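Local coordinates for protein transcriptional regulator, MarR family (Methanosarcina mazei, PDB 3S2W) that probably binds DNA as a dimer and regulates transcription, as other winged-helix proteins of the MarR family do, at residues Y46-G51 and K115-D120; M57-Y60 and G64-Q67; R83-L88 and G92-Q97; I131-F136 and E143-L148. All blocks are in the same frame, centred on the assembly; numbering follows the deposited sequence.

Contact 1 of 4, residues Y46-G51 and K115-D120. With SO4 (sulfate ion), chain I.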
loop_
_atom_site.group_PDB
_atom_site.type_symbol
_atom_site.label_atom_id
_atom_site.label_comp_id
_atom_site.label_asym_id
_atom_site.label_seq_id
_atom_site.Cartn_x
_atom_site.Cartn_y
_atom_site.Cartn_z
ATOM N N TYR A 46 9.224 9.567 17.693
ATOM C CA TYR A 46 10.421 10.125 17.059
ATOM C C TYR A 46 10.067 11.310 16.173
ATOM O O TYR A 46 10.912 11.834 15.458
ATOM C CB TYR A 46 11.165 9.063 16.243
ATOM C CG TYR A 46 11.373 7.782 17.008
ATOM C CD1 TYR A 46 10.480 6.715 16.889
ATOM C CD2 TYR A 46 12.437 7.645 17.871
ATOM C CE1 TYR A 46 10.657 5.549 17.612
ATOM C CE2 TYR A 46 12.628 6.483 18.594
ATOM C CZ TYR A 46 11.736 5.441 18.468
ATOM O OH TYR A 46 11.955 4.299 19.203
ATOM N N GLY A 47 8.814 11.730 16.221
ATOM C CA GLY A 47 8.348 12.833 15.402
ATOM C C GLY A 47 8.435 12.537 13.918
ATOM O O GLY A 47 8.798 13.402 13.135
ATOM N N ILE A 48 8.084 11.314 13.534
ATOM C CA ILE A 48 8.213 10.860 12.147
ATOM C C ILE A 48 6.867 10.337 11.646
ATOM O O ILE A 48 6.233 9.515 12.298
ATOM C CB ILE A 48 9.251 9.713 12.047
ATOM C CG1 ILE A 48 10.599 10.166 12.576
ATOM C CG2 ILE A 48 9.481 9.290 10.633
ATOM C CD1 ILE A 48 11.628 9.058 12.556
ATOM N N GLY A 49 6.429 10.816 10.493
ATOM C CA GLY A 49 5.228 10.300 9.878
ATOM C C GLY A 49 5.507 9.010 9.120
ATOM O O GLY A 49 6.636 8.765 8.676
ATOM N N SER A 50 4.468 8.195 8.958
ATOM C CA SER A 50 4.559 6.943 8.212
ATOM C C SER A 50 4.837 7.154 6.728
ATOM O O SER A 50 5.140 6.209 6.011
ATOM C CB SER A 50 3.268 6.140 8.384
ATOM O OG SER A 50 2.159 6.925 7.999
ATOM N N GLY A 51 4.716 8.391 6.260
ATOM C CA GLY A 51 5.145 8.730 4.911
ATOM C C GLY A 51 6.663 8.829 4.741
ATOM O O GLY A 51 7.195 8.691 3.633
ATOM N N LYS A 115 21.278 7.706 12.086
ATOM C CA LYS A 115 21.928 6.401 12.108
ATOM C C LYS A 115 21.578 5.692 13.403
ATOM O O LYS A 115 21.256 4.502 13.401
ATOM C CB LYS A 115 23.445 6.481 11.895
ATOM C CG LYS A 115 23.848 6.765 10.459
ATOM C CD LYS A 115 25.317 7.170 10.331
ATOM C CE LYS A 115 26.241 5.962 10.211
ATOM N NZ LYS A 115 27.682 6.350 10.063
ATOM N N LYS A 116 21.600 6.432 14.504
ATOM C CA LYS A 116 21.270 5.849 15.795
ATOM C C LYS A 116 19.801 5.427 15.927
ATOM O O LYS A 116 19.433 4.739 16.878
ATOM C CB LYS A 116 21.703 6.764 16.942
ATOM C CG LYS A 116 23.228 6.846 17.081
ATOM C CD LYS A 116 23.675 7.006 18.529
ATOM C CE LYS A 116 25.154 6.657 18.697
ATOM N NZ LYS A 116 25.565 6.734 20.131
ATOM N N LEU A 117 18.970 5.815 14.965
ATOM C CA LEU A 117 17.555 5.481 15.032
ATOM C C LEU A 117 17.287 4.071 14.533
ATOM O O LEU A 117 16.283 3.466 14.897
ATOM C CB LEU A 117 16.731 6.464 14.220
ATOM C CG LEU A 117 15.405 6.706 14.933
ATOM C CD1 LEU A 117 15.715 7.082 16.369
ATOM C CD2 LEU A 117 14.589 7.786 14.262
ATOM N N GLU A 118 18.215 3.555 13.729
ATOM C CA GLU A 118 18.037 2.319 12.958
ATOM C C GLU A 118 17.588 1.068 13.722
ATOM O O GLU A 118 16.714 0.359 13.252
ATOM C CB GLU A 118 19.299 2.008 12.141
ATOM C CG GLU A 118 19.080 0.980 11.072
ATOM C CD GLU A 118 20.379 0.549 10.387
ATOM O OE1 GLU A 118 20.338 -0.450 9.650
ATOM O OE2 GLU A 118 21.439 1.189 10.581
ATOM N N PRO A 119 18.202 0.776 14.885
ATOM C CA PRO A 119 17.764 -0.378 15.681
ATOM C C PRO A 119 16.288 -0.263 16.051
ATOM O O PRO A 119 15.571 -1.270 16.099
ATOM C CB PRO A 119 18.610 -0.270 16.963
ATOM C CG PRO A 119 19.800 0.513 16.570
ATOM C CD PRO A 119 19.343 1.475 15.506
ATOM N N ASP A 120 15.842 0.958 16.320
ATOM C CA ASP A 120 14.449 1.199 16.690
ATOM C C ASP A 120 13.502 0.984 15.488
ATOM O O ASP A 120 12.476 0.322 15.608
ATOM C CB ASP A 120 14.281 2.606 17.266
ATOM C CG ASP A 120 15.303 2.924 18.371
ATOM O OD1 ASP A 120 16.476 3.269 18.035
ATOM O OD2 ASP A 120 14.918 2.843 19.568
HETATM S S SO4 I . 4.088 12.182 6.789
HETATM O O1 SO4 I . 3.350 12.961 5.802
HETATM O O2 SO4 I . 5.467 12.024 6.328
HETATM O O3 SO4 I . 4.079 12.887 8.077
HETATM O O4 SO4 I . 3.447 10.872 6.905
#

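Contact 2 of 4, residues M57-Y60 and G64-Q67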
loop_
_atom_site.group_PDB
_atom_site.type_symbol
_atom_site.label_atom_id
_atom_site.label_comp_id
_atom_site.label_asym_id
_atom_site.label_seq_id
_atom_site.Cartn_x
_atom_site.Cartn_y
_atom_site.Cartn_z
HETATM N N MSE A 57 14.008 3.849 5.730
HETATM C CA MSE A 57 14.390 2.439 5.619
HETATM C C MSE A 57 15.298 2.189 4.413
HETATM O O MSE A 57 16.190 1.346 4.458
HETATM C CB MSE A 57 13.151 1.518 5.552
HETATM C CG MSE A 57 12.337 1.437 6.863
HETATM SE SE MSE A 57 13.389 0.843 8.433
HETATM C CE MSE A 57 13.518 -1.071 8.059
ATOM N N ARG A 58 15.070 2.927 3.336
ATOM C CA ARG A 58 15.913 2.821 2.151
ATOM C C ARG A 58 17.334 3.348 2.393
ATOM O O ARG A 58 18.310 2.714 1.993
ATOM C CB ARG A 58 15.261 3.560 0.982
ATOM C CG ARG A 58 15.923 3.307 -0.357
ATOM C CD ARG A 58 15.958 1.837 -0.678
ATOM N NE ARG A 58 17.097 1.523 -1.527
ATOM C CZ ARG A 58 17.004 1.080 -2.773
ATOM N NH1 ARG A 58 15.817 0.872 -3.329
ATOM N NH2 ARG A 58 18.112 0.835 -3.456
ATOM N N LEU A 59 17.452 4.499 3.053
ATOM C CA LEU A 59 18.765 5.035 3.373
ATOM C C LEU A 59 19.590 4.073 4.226
ATOM O O LEU A 59 20.812 4.036 4.087
ATOM C CB LEU A 59 18.650 6.393 4.054
ATOM C CG LEU A 59 18.166 7.452 3.087
ATOM C CD1 LEU A 59 17.770 8.706 3.848
ATOM C CD2 LEU A 59 19.266 7.727 2.079
ATOM N N TYR A 60 18.935 3.305 5.102
ATOM C CA TYR A 60 19.642 2.273 5.885
ATOM C C TYR A 60 20.204 1.161 5.001
ATOM O O TYR A 60 21.167 0.496 5.387
ATOM C CB TYR A 60 18.751 1.635 6.957
ATOM C CG TYR A 60 18.311 2.584 8.028
ATOM C CD1 TYR A 60 19.203 3.489 8.575
ATOM C CD2 TYR A 60 16.997 2.592 8.481
ATOM C CE1 TYR A 60 18.810 4.371 9.551
ATOM C CE2 TYR A 60 16.590 3.481 9.458
ATOM C CZ TYR A 60 17.505 4.364 9.990
ATOM O OH TYR A 60 17.132 5.255 10.959
ATOM N N GLY A 64 23.382 7.953 1.042
ATOM C CA GLY A 64 23.993 8.834 0.069
ATOM C C GLY A 64 23.411 8.648 -1.317
ATOM O O GLY A 64 24.104 8.777 -2.308
ATOM N N ILE A 65 22.126 8.352 -1.396
ATOM C CA ILE A 65 21.491 8.131 -2.682
ATOM C C ILE A 65 20.855 9.428 -3.202
ATOM O O ILE A 65 20.409 10.274 -2.430
ATOM C CB ILE A 65 20.444 7.014 -2.572
ATOM C CG1 ILE A 65 19.708 6.818 -3.894
ATOM C CG2 ILE A 65 19.448 7.328 -1.494
ATOM C CD1 ILE A 65 18.487 5.915 -3.756
ATOM N N ASN A 66 20.837 9.592 -4.514
ATOM C CA ASN A 66 20.244 10.772 -5.128
ATOM C C ASN A 66 18.734 10.812 -4.911
ATOM O O ASN A 66 18.051 9.809 -5.068
ATOM C CB ASN A 66 20.554 10.778 -6.623
ATOM C CG ASN A 66 20.319 12.116 -7.250
ATOM O OD1 ASN A 66 19.173 12.558 -7.404
ATOM N ND2 ASN A 66 21.405 12.787 -7.614
ATOM N N GLN A 67 18.209 11.978 -4.564
ATOM C CA GLN A 67 16.800 12.103 -4.205
ATOM C C GLN A 67 15.862 11.668 -5.331
ATOM O O GLN A 67 14.787 11.135 -5.084
ATOM C CB GLN A 67 16.483 13.531 -3.792
ATOM C CG GLN A 67 15.109 13.667 -3.238
ATOM C CD GLN A 67 14.779 15.081 -2.862
ATOM O OE1 GLN A 67 15.499 15.719 -2.093
ATOM N NE2 GLN A 67 13.684 15.591 -3.414
#

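Contact 3 of 4, residues R83-L88 and G92-Q97. With SO4 (sulfate ion), chain J; SO4 (sulfate ion), chain I.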
loop_
_atom_site.group_PDB
_atom_site.type_symbol
_atom_site.label_atom_id
_atom_site.label_comp_id
_atom_site.label_asym_id
_atom_site.label_seq_id
_atom_site.Cartn_x
_atom_site.Cartn_y
_atom_site.Cartn_z
ATOM N N ARG A 83 8.531 16.537 0.074
ATOM C CA ARG A 83 7.944 16.780 1.396
ATOM C C ARG A 83 8.412 15.789 2.464
ATOM O O ARG A 83 8.712 16.174 3.605
ATOM C CB ARG A 83 6.414 16.805 1.326
ATOM C CG ARG A 83 5.855 18.169 0.962
ATOM C CD ARG A 83 4.367 18.108 0.659
ATOM N NE ARG A 83 4.113 18.040 -0.778
ATOM C CZ ARG A 83 3.415 17.075 -1.375
ATOM N NH1 ARG A 83 2.893 16.089 -0.655
ATOM N NH2 ARG A 83 3.242 17.095 -2.691
ATOM N N ALA A 84 8.491 14.518 2.089
ATOM C CA ALA A 84 9.003 13.523 3.002
ATOM C C ALA A 84 10.439 13.868 3.387
ATOM O O ALA A 84 10.749 14.010 4.572
ATOM C CB ALA A 84 8.910 12.106 2.396
ATOM N N ILE A 85 11.313 14.019 2.395
ATOM C CA ILE A 85 12.722 14.282 2.690
ATOM C C ILE A 85 12.876 15.600 3.443
ATOM O O ILE A 85 13.726 15.738 4.341
ATOM C CB ILE A 85 13.578 14.315 1.436
ATOM C CG1 ILE A 85 13.593 12.936 0.778
ATOM C CG2 ILE A 85 14.991 14.751 1.788
ATOM C CD1 ILE A 85 14.096 11.836 1.688
ATOM N N GLN A 86 12.048 16.578 3.101
ATOM C CA GLN A 86 12.128 17.811 3.856
ATOM C C GLN A 86 11.773 17.661 5.355
ATOM O O GLN A 86 12.340 18.359 6.194
ATOM C CB GLN A 86 11.289 18.910 3.230
ATOM C CG GLN A 86 11.369 20.161 4.054
ATOM C CD GLN A 86 12.650 20.905 3.789
ATOM O OE1 GLN A 86 12.942 21.255 2.644
ATOM N NE2 GLN A 86 13.429 21.147 4.842
ATOM N N LYS A 87 10.845 16.774 5.705
ATOM C CA LYS A 87 10.473 16.659 7.121
ATOM C C LYS A 87 11.548 15.874 7.844
ATOM O O LYS A 87 11.827 16.116 9.021
ATOM C CB LYS A 87 9.114 15.984 7.310
ATOM C CG LYS A 87 7.912 16.800 6.822
ATOM C CD LYS A 87 6.652 15.956 6.932
ATOM C CE LYS A 87 5.359 16.760 6.727
ATOM N NZ LYS A 87 4.184 16.075 7.385
ATOM N N LEU A 88 12.164 14.941 7.117
ATOM C CA LEU A 88 13.256 14.156 7.653
ATOM C C LEU A 88 14.449 15.075 7.931
ATOM O O LEU A 88 15.177 14.884 8.911
ATOM C CB LEU A 88 13.622 13.041 6.679
ATOM C CG LEU A 88 12.673 11.839 6.714
ATOM C CD1 LEU A 88 13.025 10.866 5.651
ATOM C CD2 LEU A 88 12.752 11.149 8.051
ATOM N N GLY A 92 15.946 16.447 11.642
ATOM C CA GLY A 92 17.369 16.246 11.858
ATOM C C GLY A 92 17.856 14.823 11.656
ATOM O O GLY A 92 18.856 14.421 12.248
ATOM N N TYR A 93 17.158 14.066 10.812
ATOM C CA TYR A 93 17.507 12.671 10.566
ATOM C C TYR A 93 18.287 12.482 9.285
ATOM O O TYR A 93 18.932 11.459 9.092
ATOM C CB TYR A 93 16.260 11.807 10.499
ATOM C CG TYR A 93 15.587 11.647 11.821
ATOM C CD1 TYR A 93 16.314 11.293 12.941
ATOM C CD2 TYR A 93 14.225 11.868 11.956
ATOM C CE1 TYR A 93 15.701 11.147 14.144
ATOM C CE2 TYR A 93 13.608 11.725 13.154
ATOM C CZ TYR A 93 14.347 11.363 14.247
ATOM O OH TYR A 93 13.741 11.218 15.454
ATOM N N VAL A 94 18.204 13.450 8.385
ATOM C CA VAL A 94 18.980 13.348 7.160
ATOM C C VAL A 94 19.419 14.701 6.723
ATOM O O VAL A 94 18.826 15.698 7.116
ATOM C CB VAL A 94 18.179 12.770 5.999
ATOM C CG1 VAL A 94 17.624 11.430 6.376
ATOM C CG2 VAL A 94 17.091 13.759 5.553
ATOM N N PHE A 95 20.443 14.730 5.881
ATOM C CA PHE A 95 20.844 15.981 5.260
ATOM C C PHE A 95 21.008 15.763 3.785
ATOM O O PHE A 95 21.099 14.618 3.331
ATOM C CB PHE A 95 22.096 16.595 5.913
ATOM C CG PHE A 95 23.380 15.851 5.627
ATOM C CD1 PHE A 95 24.150 16.163 4.509
ATOM C CD2 PHE A 95 23.835 14.868 6.493
ATOM C CE1 PHE A 95 25.324 15.492 4.255
ATOM C CE2 PHE A 95 25.030 14.194 6.239
ATOM C CZ PHE A 95 25.773 14.506 5.126
ATOM N N ARG A 96 20.980 16.870 3.051
ATOM C CA ARG A 96 21.089 16.884 1.597
ATOM C C ARG A 96 22.451 17.431 1.195
ATOM O O ARG A 96 22.985 18.335 1.831
ATOM C CB ARG A 96 20.055 17.829 1.000
ATOM C CG ARG A 96 18.663 17.300 0.805
ATOM C CD ARG A 96 17.713 18.520 0.783
ATOM N NE ARG A 96 16.391 18.230 0.248
ATOM C CZ ARG A 96 15.266 18.733 0.744
ATOM N NH1 ARG A 96 15.319 19.552 1.797
ATOM N NH2 ARG A 96 14.083 18.419 0.190
ATOM N N GLN A 97 22.995 16.922 0.106
ATOM C CA GLN A 97 24.234 17.471 -0.417
ATOM C C GLN A 97 24.152 17.513 -1.914
ATOM O O GLN A 97 23.910 16.486 -2.539
ATOM C CB GLN A 97 25.416 16.612 -0.001
ATOM C CG GLN A 97 26.390 17.333 0.891
ATOM C CD GLN A 97 27.286 18.245 0.107
ATOM O OE1 GLN A 97 27.980 17.800 -0.804
ATOM N NE2 GLN A 97 27.267 19.533 0.436
HETATM S S SO4 J . 2.993 18.508 -6.068
HETATM O O1 SO4 J . 3.292 18.978 -7.421
HETATM O O2 SO4 J . 3.936 19.126 -5.138
HETATM O O3 SO4 J . 1.630 18.892 -5.696
HETATM O O4 SO4 J . 3.125 17.051 -6.008
HETATM S S SO4 I . 4.088 12.182 6.789
HETATM O O1 SO4 I . 3.350 12.961 5.802
HETATM O O2 SO4 I . 5.467 12.024 6.328
HETATM O O3 SO4 I . 4.079 12.887 8.077
HETATM O O4 SO4 I . 3.447 10.872 6.905
#

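Contact 4 of 4, residues I131-F136 and E143-L148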
loop_
_atom_site.group_PDB
_atom_site.type_symbol
_atom_site.label_atom_id
_atom_site.label_comp_id
_atom_site.label_asym_id
_atom_site.label_seq_id
_atom_site.Cartn_x
_atom_site.Cartn_y
_atom_site.Cartn_z
ATOM N N ILE A 131 3.328 -9.633 14.029
ATOM C CA ILE A 131 1.902 -9.611 14.044
ATOM C C ILE A 131 1.377 -10.289 12.775
ATOM O O ILE A 131 0.419 -11.037 12.829
ATOM C CB ILE A 131 1.385 -8.157 14.179
ATOM C CG1 ILE A 131 1.548 -7.690 15.627
ATOM C CG2 ILE A 131 -0.087 -8.051 13.745
ATOM C CD1 ILE A 131 1.136 -6.269 15.857
ATOM N N LEU A 132 1.992 -10.048 11.626
ATOM C CA LEU A 132 1.411 -10.619 10.418
ATOM C C LEU A 132 1.576 -12.140 10.345
ATOM O O LEU A 132 0.723 -12.839 9.790
ATOM C CB LEU A 132 1.966 -9.953 9.162
ATOM C CG LEU A 132 1.627 -8.476 8.944
ATOM C CD1 LEU A 132 2.173 -7.949 7.593
ATOM C CD2 LEU A 132 0.124 -8.274 9.030
ATOM N N PHE A 133 2.670 -12.647 10.906
ATOM C CA PHE A 133 3.024 -14.063 10.779
ATOM C C PHE A 133 2.436 -14.956 11.861
ATOM O O PHE A 133 2.615 -16.173 11.828
ATOM C CB PHE A 133 4.538 -14.222 10.803
ATOM C CG PHE A 133 5.209 -13.947 9.487
ATOM C CD1 PHE A 133 4.621 -14.320 8.297
ATOM C CD2 PHE A 133 6.449 -13.339 9.446
ATOM C CE1 PHE A 133 5.263 -14.077 7.080
ATOM C CE2 PHE A 133 7.083 -13.096 8.243
ATOM C CZ PHE A 133 6.484 -13.466 7.059
ATOM N N SER A 134 1.759 -14.363 12.836
ATOM C CA SER A 134 1.131 -15.142 13.891
ATOM C C SER A 134 0.412 -16.374 13.319
ATOM O O SER A 134 -0.466 -16.262 12.451
ATOM C CB SER A 134 0.161 -14.274 14.700
ATOM O OG SER A 134 -0.427 -15.008 15.768
ATOM N N SER A 135 0.816 -17.537 13.822
ATOM C CA SER A 135 0.276 -18.851 13.452
ATOM C C SER A 135 1.075 -19.535 12.348
ATOM O O SER A 135 0.853 -20.707 12.076
ATOM C CB SER A 135 -1.217 -18.813 13.111
ATOM O OG SER A 135 -1.426 -18.554 11.730
ATOM N N PHE A 136 2.011 -18.813 11.733
ATOM C CA PHE A 136 2.928 -19.426 10.765
ATOM C C PHE A 136 4.222 -19.940 11.400
ATOM O O PHE A 136 4.832 -19.248 12.217
ATOM C CB PHE A 136 3.281 -18.443 9.650
ATOM C CG PHE A 136 2.097 -17.997 8.855
ATOM C CD1 PHE A 136 1.400 -18.903 8.061
ATOM C CD2 PHE A 136 1.661 -16.685 8.910
ATOM C CE1 PHE A 136 0.304 -18.504 7.329
ATOM C CE2 PHE A 136 0.565 -16.280 8.178
ATOM C CZ PHE A 136 -0.111 -17.186 7.382
ATOM N N GLU A 143 8.225 -19.481 2.838
ATOM C CA GLU A 143 7.746 -19.589 1.471
ATOM C C GLU A 143 6.742 -18.501 1.077
ATOM O O GLU A 143 6.528 -18.240 -0.112
ATOM C CB GLU A 143 7.206 -20.993 1.174
ATOM C CG GLU A 143 5.932 -21.353 1.875
ATOM C CD GLU A 143 5.322 -22.620 1.307
ATOM O OE1 GLU A 143 4.281 -22.512 0.621
ATOM O OE2 GLU A 143 5.887 -23.718 1.535
ATOM N N ILE A 144 6.133 -17.866 2.072
ATOM C CA ILE A 144 5.274 -16.725 1.817
ATOM C C ILE A 144 6.130 -15.487 1.527
ATOM O O ILE A 144 5.757 -14.645 0.712
ATOM C CB ILE A 144 4.268 -16.469 2.977
ATOM C CG1 ILE A 144 3.530 -15.158 2.758
ATOM C CG2 ILE A 144 4.956 -16.416 4.311
ATOM C CD1 ILE A 144 2.426 -15.264 1.692
ATOM N N THR A 145 7.277 -15.378 2.194
ATOM C CA THR A 145 8.199 -14.285 1.921
ATOM C C THR A 145 8.806 -14.525 0.549
ATOM O O THR A 145 8.942 -13.628 -0.257
ATOM C CB THR A 145 9.325 -14.205 2.964
ATOM O OG1 THR A 145 8.755 -14.106 4.269
ATOM C CG2 THR A 145 10.135 -12.976 2.732
ATOM N N ASN A 146 9.149 -15.768 0.275
ATOM C CA ASN A 146 9.603 -16.115 -1.048
ATOM C C ASN A 146 8.553 -15.808 -2.151
ATOM O O ASN A 146 8.897 -15.352 -3.243
ATOM C CB ASN A 146 10.016 -17.582 -1.061
ATOM C CG ASN A 146 10.408 -18.053 -2.427
ATOM O OD1 ASN A 146 11.482 -17.709 -2.925
ATOM N ND2 ASN A 146 9.540 -18.852 -3.054
ATOM N N SER A 147 7.275 -16.049 -1.873
ATOM C CA SER A 147 6.248 -15.846 -2.901
ATOM C C SER A 147 6.006 -14.356 -3.106
ATOM O O SER A 147 5.771 -13.909 -4.231
ATOM C CB SER A 147 4.926 -16.544 -2.554
ATOM O OG SER A 147 5.066 -17.935 -2.335
ATOM N N LEU A 148 6.070 -13.592 -2.020
ATOM C CA LEU A 148 5.980 -12.139 -2.116
ATOM C C LEU A 148 7.141 -11.512 -2.902
ATOM O O LEU A 148 6.970 -10.492 -3.553
ATOM C CB LEU A 148 5.886 -11.523 -0.728
ATOM C CG LEU A 148 4.516 -10.922 -0.430
ATOM C CD1 LEU A 148 3.448 -11.603 -1.240
ATOM C CD2 LEU A 148 4.209 -11.055 1.023
#

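Contact 1 of 4, residues Y46-G51 and K115-D120
Tyr46, whose ring spans Leu117 and Asp120 across the contact, is held from behind by its backbone O, which accepts a hydrogen bond from the hydroxyl of Tyr93. With CG anti to the carbonyl carbon (chi1 -48°), the Tyr46 ring is carried toward helix 112-133. Its CD2 lies 3.6 Å from Leu117 CD1, an oblique approach. Further out the phenol crosses Asp120 at about a right angle: Tyr46 OH is 3.5 Å from Asp120 CB and 3.3 Å from Asp120 OD2, with ring and carboxylate planes 60° apart. The other branch of Leu117 serves Ile48, the two side chains meeting tip to tip at 3.6 Å between Ile48 CD1 and Leu117 CD2. Were Tyr46 cut back to an alanine, Leu117 CD1 would probably be left uncovered and a gap opened beside Asp120. At the far end of the loop, Gly51 N donates to O4 of a sulfate ion at 2.9 Å, and Gln52 holds the same ion. The loop joining helix 23-43 to helix 53-61 is thus fastened to the early turns of helix 112-133, which follows the wing, a connection consistent with the MarR-type winged-helix fold.

Contact 2 of 4, residues M57-Y60 and G64-Q67
The CA atoms of Leu59 and Gly64 stand 7.3 Å apart, the nearest backbone approach, where the chain leaves helix 53-61 and reverses through Gly64 (phi 70°) into the short strand 65-66. One pair of methyl groups carries the contact: Leu59 CD2 lies 3.6 Å from Ile65 CG2, and the two side chains pass at a slant. Leu59 leaves its helix alongside the strand, and it is the outer methyl that comes close; the same CD2 is 4.3 Å from Gly64 N. On the strand side, Ile65 sends CG1 anti to its backbone N (chi1 177°), which turns CG2, the shorter branch, to Leu59. The order helix, short strand, helix 67-74 is that of the winged-helix fold, in which this strand forms an edge of the small sheet carrying the wing; backbone bonds between Ile65 and Val108 attach it there. Leu59 also packs on Val108, Leu110 and Val94, and Ile65 on Leu70 and Tyr73, which makes the methyl pair part of the hydrophobic core between sheet and helices. On the same helix as Leu59, Arg58 packs on Tyr30 of the second subunit.

Contact 3 of 4, residues R83-L88 and G92-Q97
Leu88 CB and Val94 CG2 form the apolar centre, 3.7 Å apart, with Ile85 CG2 more loosely set at 4.4 Å from Val94 CG2. On one flank, Leu88 CD2 lies 4.2 Å from Tyr93 CD2, oblique to the ring. Backbone bonds close the turn: Tyr93 N donates to Leu88 O at 2.9 Å, and Val94 N adds a weak bond to the same oxygen, just after Gly92 ends the helix in a Schellman motif. Outward, Ile85 CG2 sits over one face of the Arg96 guanidinium, toward its rim, while Gln86 holds an edge. Arg96 NH1 reaches Gln86 OE1 at 3.0 Å (N-H...O 162°), nearly in the guanidinium plane but well above the amide carbonyl plane. A leucine in place of Arg96 would probably leave Gln86 OE1 without this donor, the amide then held on its NE2 side by Asp90. On the side of the helix turned from the strand, Arg83 and Lys87 each make a weak bond to a separate sulfate, consistent with the recognition helix of a DNA-binding protein. The axes of 83-88 and 94-97 come within 8.0 Å, their N-to-C directions 116° apart; Phe55 of helix 53-61 packs on Ile85 and Leu88, and Gln67 of helix 67-74 on Ile85 and Arg96.

Contact 4 of 4, residues I131-F136 and E143-L148
Phe133 spans the gap to Ile144 and Thr145 from the last turn of helix 112-133. It leaves the backbone aimed past helix 138-157; CG, anti to the carbonyl carbon (chi1 -81°), starts the ring on its way, and the far atoms complete the crossing. CE1 is the first to touch, 3.6 Å from Ile144 CG2, at a slant to that side chain. At the tip, CZ lies 3.7 Å from Thr145 OG1, and these side chains cross at about a right angle. The threonine hydroxyl is spent on its own helix, hydrogen-bonded to Arg141 O, and therefore presents the phenylalanine with an oxygen that already has a polar partner. Two consecutive helices joined by a short connection meet here at their near ends, and helices at the chain ends form the dimer interface in MarR-family proteins. The second subunit bears this out: its Met151 packs on both Phe133 and Ile144, and its Asn154 ND2 donates to the backbone O atoms of Leu132 and Ser134. The connection begins with a type II beta turn from Phe133 to Phe136, closed by Phe136 N to Phe133 O at 2.7 Å, with Ser135 at positive phi (94°). The turn places the Phe136 ring with its edge to Leu132 O and Phe133 CA. Within helix 138-157, Glu143 O accepts two bonds, from Ser147 N at 2.9 Å and Ser147 OG at 2.7 Å, and Ser147 itself packs on Ile144 of the second subunit.

How the contacts relate
Contacts 1, 2 and 3 cluster in the winged-helix part, their centres 11 to 14 Å apart, whereas contact 4 lies 24 to 33 Å away, centre to centre, in the dimerisation part. Helix 112-133 bridges the two, serving contact 1 near its start and contact 4 at its end. Contacts 2 and 4 are buried and almost wholly apolar; contacts 1 and 3 are partly buried, with polar margins and a shared sulfate. Tyr93 joins contact 3 to contact 1 by packing against Ile48 and Leu117, while Leu59 CD1 to Val94 CG1, 3.7 Å, joins contacts 2 and 3 within one sheet-backed core. Of the four, contacts 2 and 4 have residues packing on the second subunit.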